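Local structure of 3-phytase (Klebsiella pneumoniae, 2WNH) at residues Asp272-Glu277 with Ala383-Leu388. The protein probably removes phosphate from phytate (inositol hexakisphosphate), beginning at the 3-position, as a member of the histidine acid phosphatase family. The protein carries 3 engineered substitutions. Numbering follows the deposited sequence.
Sequences DGVKPE and AAITAL
Ile385 carries one whole side of this contact, meeting Val274 with one branch and Lys275 with the other. The tip of its longer branch, CD1, lies 3.8 Å from CG1 of Val274, and the two side chains run past each other in opposite senses, so methyl packs on methyl. Its short branch, CG2, touches the aliphatic end of Lys275, 3.6 Å from CE. Branching at the beta carbon suits isoleucine to this double role. With CG1 anti to the carbonyl carbon (chi1 -61°) and CG2 anti to the backbone N, the rotamer sends CG1, and through it CD1, to Val274 and CG2 to Lys275. Val274 is short and compact, and its CB is directed toward 383-388. Lysine fits at the border because its methylenes can lie against a hydrocarbon while its charge is carried beyond. Its chain is extended through chi2 and chi3 and turns at chi4 (143°), where NZ reaches OD1 of Asp272 at 3.0 Å, nearly along the C-O axis of that oxygen. This salt bridge to a residue three positions earlier probably steadies the end of the lysine chain, whose CE meets Ile385. Farther out, Phe381 touches both Val274 and Lys275, and Leu336 of strand 334-342 packs on Val274, Ala384 and Leu388, so one leucine of the sheet packs against both segments. The Val274 carbonyl oxygen accepts a hydrogen bond from Arg325, and that of Gly273 one from Lys18, which ties this part of the chain to strands 320-328 and 14-24. With no hydrogen bond across the interface, helix 381-388 is joined to residues 272-277 by dispersion and burial of hydrocarbon, and the lysine charge has a carboxylate partner in its own segment.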
ATOM      1  N   ASP B 272      13.137 -31.002 -20.285  1.00 16.64           N
ATOM      2  CA  ASP B 272      11.809 -31.609 -20.216  1.00 18.28           C
ATOM      3  C   ASP B 272      10.836 -30.652 -19.530  1.00 17.75           C
ATOM      4  O   ASP B 272       9.672 -30.554 -19.925  1.00 18.46           O
ATOM      5  CB  ASP B 272      11.874 -32.930 -19.455  1.00 19.55           C
ATOM      6  CG  ASP B 272      12.361 -34.077 -20.332  1.00 24.76           C
ATOM      7  OD1 ASP B 272      12.497 -33.884 -21.568  1.00 27.68           O
ATOM      8  OD2 ASP B 272      12.581 -35.180 -19.786  1.00 28.45           O
ATOM      9  N   GLY B 273      11.323 -29.926 -18.524  1.00 16.85           N
ATOM     10  CA  GLY B 273      10.449 -29.003 -17.797  1.00 16.12           C
ATOM     11  C   GLY B 273       9.964 -27.805 -18.610  1.00 17.35           C
ATOM     12  O   GLY B 273       8.937 -27.220 -18.290  1.00 18.64           O
ATOM     13  N   VAL B 274      10.712 -27.401 -19.639  1.00 16.99           N
ATOM     14  CA  VAL B 274      10.367 -26.222 -20.451  1.00 17.44           C
ATOM     15  C   VAL B 274       9.529 -26.607 -21.672  1.00 19.09           C
ATOM     16  O   VAL B 274       8.991 -25.756 -22.374  1.00 19.68           O
ATOM     17  CB  VAL B 274      11.635 -25.383 -20.848  1.00 17.29           C
ATOM     18  CG1 VAL B 274      12.384 -26.037 -22.041  1.00 17.98           C
ATOM     19  CG2 VAL B 274      11.245 -23.930 -21.146  1.00 15.32           C
ATOM     20  N   LYS B 275       9.453 -27.908 -21.929  1.00 20.63           N
ATOM     21  CA  LYS B 275       8.608 -28.430 -22.977  1.00 23.57           C
ATOM     22  C   LYS B 275       7.150 -28.399 -22.560  1.00 25.25           C
ATOM     23  O   LYS B 275       6.830 -28.489 -21.362  1.00 25.35           O
ATOM     24  CB  LYS B 275       9.014 -29.855 -23.323  1.00 23.44           C
ATOM     25  CG  LYS B 275      10.275 -29.930 -24.123  1.00 25.54           C
ATOM     26  CD  LYS B 275      10.627 -31.371 -24.373  1.00 31.55           C
ATOM     27  CE  LYS B 275      12.034 -31.465 -24.907  1.00 35.88           C
ATOM     28  NZ  LYS B 275      12.711 -32.668 -24.356  1.00 39.79           N
ATOM     29  N   PRO B 276       6.241 -28.257 -23.542  1.00 27.18           N
ATOM     30  CA  PRO B 276       4.853 -28.396 -23.161  1.00 27.94           C
ATOM     31  C   PRO B 276       4.621 -29.802 -22.589  1.00 28.32           C
ATOM     32  O   PRO B 276       5.424 -30.711 -22.790  1.00 30.00           O
ATOM     33  CB  PRO B 276       4.109 -28.192 -24.489  1.00 28.42           C
ATOM     34  CG  PRO B 276       5.043 -27.367 -25.315  1.00 29.59           C
ATOM     35  CD  PRO B 276       6.388 -27.952 -24.976  1.00 26.82           C
ATOM     36  N   GLU B 277       3.559 -29.948 -21.827  1.00 28.25           N
ATOM     37  CA  GLU B 277       3.160 -31.245 -21.270  1.00 27.28           C
ATOM     38  C   GLU B 277       4.047 -31.691 -20.088  1.00 26.43           C
ATOM     39  O   GLU B 277       3.965 -32.827 -19.641  1.00 26.63           O
ATOM     40  CB  GLU B 277       3.012 -32.343 -22.362  1.00 28.49           C
ATOM     41  CG  GLU B 277       2.593 -31.877 -23.801  1.00 27.68           C
ATOM     42  CD  GLU B 277       1.367 -30.911 -23.884  1.00 35.51           C
ATOM     43  OE1 GLU B 277       0.718 -30.584 -22.857  1.00 33.41           O
ATOM     44  OE2 GLU B 277       1.052 -30.474 -25.021  1.00 36.88           O
ATOM     45  N   ALA B 383      14.935 -26.962 -32.379  1.00 19.74           N
ATOM     46  CA  ALA B 383      16.354 -26.841 -32.689  1.00 19.50           C
ATOM     47  C   ALA B 383      17.180 -26.387 -31.484  1.00 19.15           C
ATOM     48  O   ALA B 383      18.341 -26.775 -31.352  1.00 18.97           O
ATOM     49  CB  ALA B 383      16.560 -25.866 -33.855  1.00 18.84           C
ATOM     50  N   ALA B 384      16.599 -25.538 -30.628  1.00 18.91           N
ATOM     51  CA  ALA B 384      17.300 -25.063 -29.438  1.00 18.83           C
ATOM     52  C   ALA B 384      17.448 -26.196 -28.425  1.00 19.27           C
ATOM     53  O   ALA B 384      18.546 -26.435 -27.888  1.00 18.53           O
ATOM     54  CB  ALA B 384      16.569 -23.873 -28.835  1.00 19.71           C
ATOM     55  N   ILE B 385      16.349 -26.905 -28.179  1.00 18.11           N
ATOM     56  CA  ILE B 385      16.360 -28.087 -27.305  1.00 20.14           C
ATOM     57  C   ILE B 385      17.403 -29.118 -27.753  1.00 21.14           C
ATOM     58  O   ILE B 385      18.174 -29.625 -26.937  1.00 21.15           O
ATOM     59  CB  ILE B 385      14.955 -28.720 -27.224  1.00 21.11           C
ATOM     60  CG1 ILE B 385      13.953 -27.703 -26.621  1.00 20.66           C
ATOM     61  CG2 ILE B 385      14.989 -30.049 -26.466  1.00 24.00           C
ATOM     62  CD1 ILE B 385      14.129 -27.431 -25.127  1.00 19.89           C
ATOM     63  N   THR B 386      17.420 -29.412 -29.047  1.00 21.73           N
ATOM     64  CA  THR B 386      18.365 -30.380 -29.610  1.00 22.43           C
ATOM     65  C   THR B 386      19.807 -29.942 -29.412  1.00 20.77           C
ATOM     66  O   THR B 386      20.646 -30.739 -28.989  1.00 22.69           O
ATOM     67  CB  THR B 386      18.093 -30.611 -31.101  1.00 21.55           C
ATOM     68  OG1 THR B 386      16.781 -31.173 -31.244  1.00 23.35           O
ATOM     69  CG2 THR B 386      19.125 -31.598 -31.704  1.00 23.67           C
ATOM     70  N   ALA B 387      20.095 -28.685 -29.726  1.00 21.59           N
ATOM     71  CA  ALA B 387      21.442 -28.159 -29.563  1.00 20.96           C
ATOM     72  C   ALA B 387      21.892 -28.157 -28.104  1.00 21.06           C
ATOM     73  O   ALA B 387      23.024 -28.555 -27.786  1.00 20.26           O
ATOM     74  CB  ALA B 387      21.567 -26.761 -30.180  1.00 20.26           C
ATOM     75  N   LEU B 388      21.003 -27.735 -27.207  1.00 20.06           N
ATOM     76  CA  LEU B 388      21.359 -27.654 -25.788  1.00 18.98           C
ATOM     77  C   LEU B 388      21.558 -29.024 -25.142  1.00 18.67           C
ATOM     78  O   LEU B 388      22.278 -29.145 -24.135  1.00 20.66           O
ATOM     79  CB  LEU B 388      20.291 -26.870 -25.008  1.00 19.18           C
ATOM     80  CG  LEU B 388      20.271 -25.371 -25.322  1.00 20.76           C
ATOM     81  CD1 LEU B 388      18.942 -24.768 -24.813  1.00 20.82           C
ATOM     82  CD2 LEU B 388      21.453 -24.602 -24.754  1.00 16.84           C
TER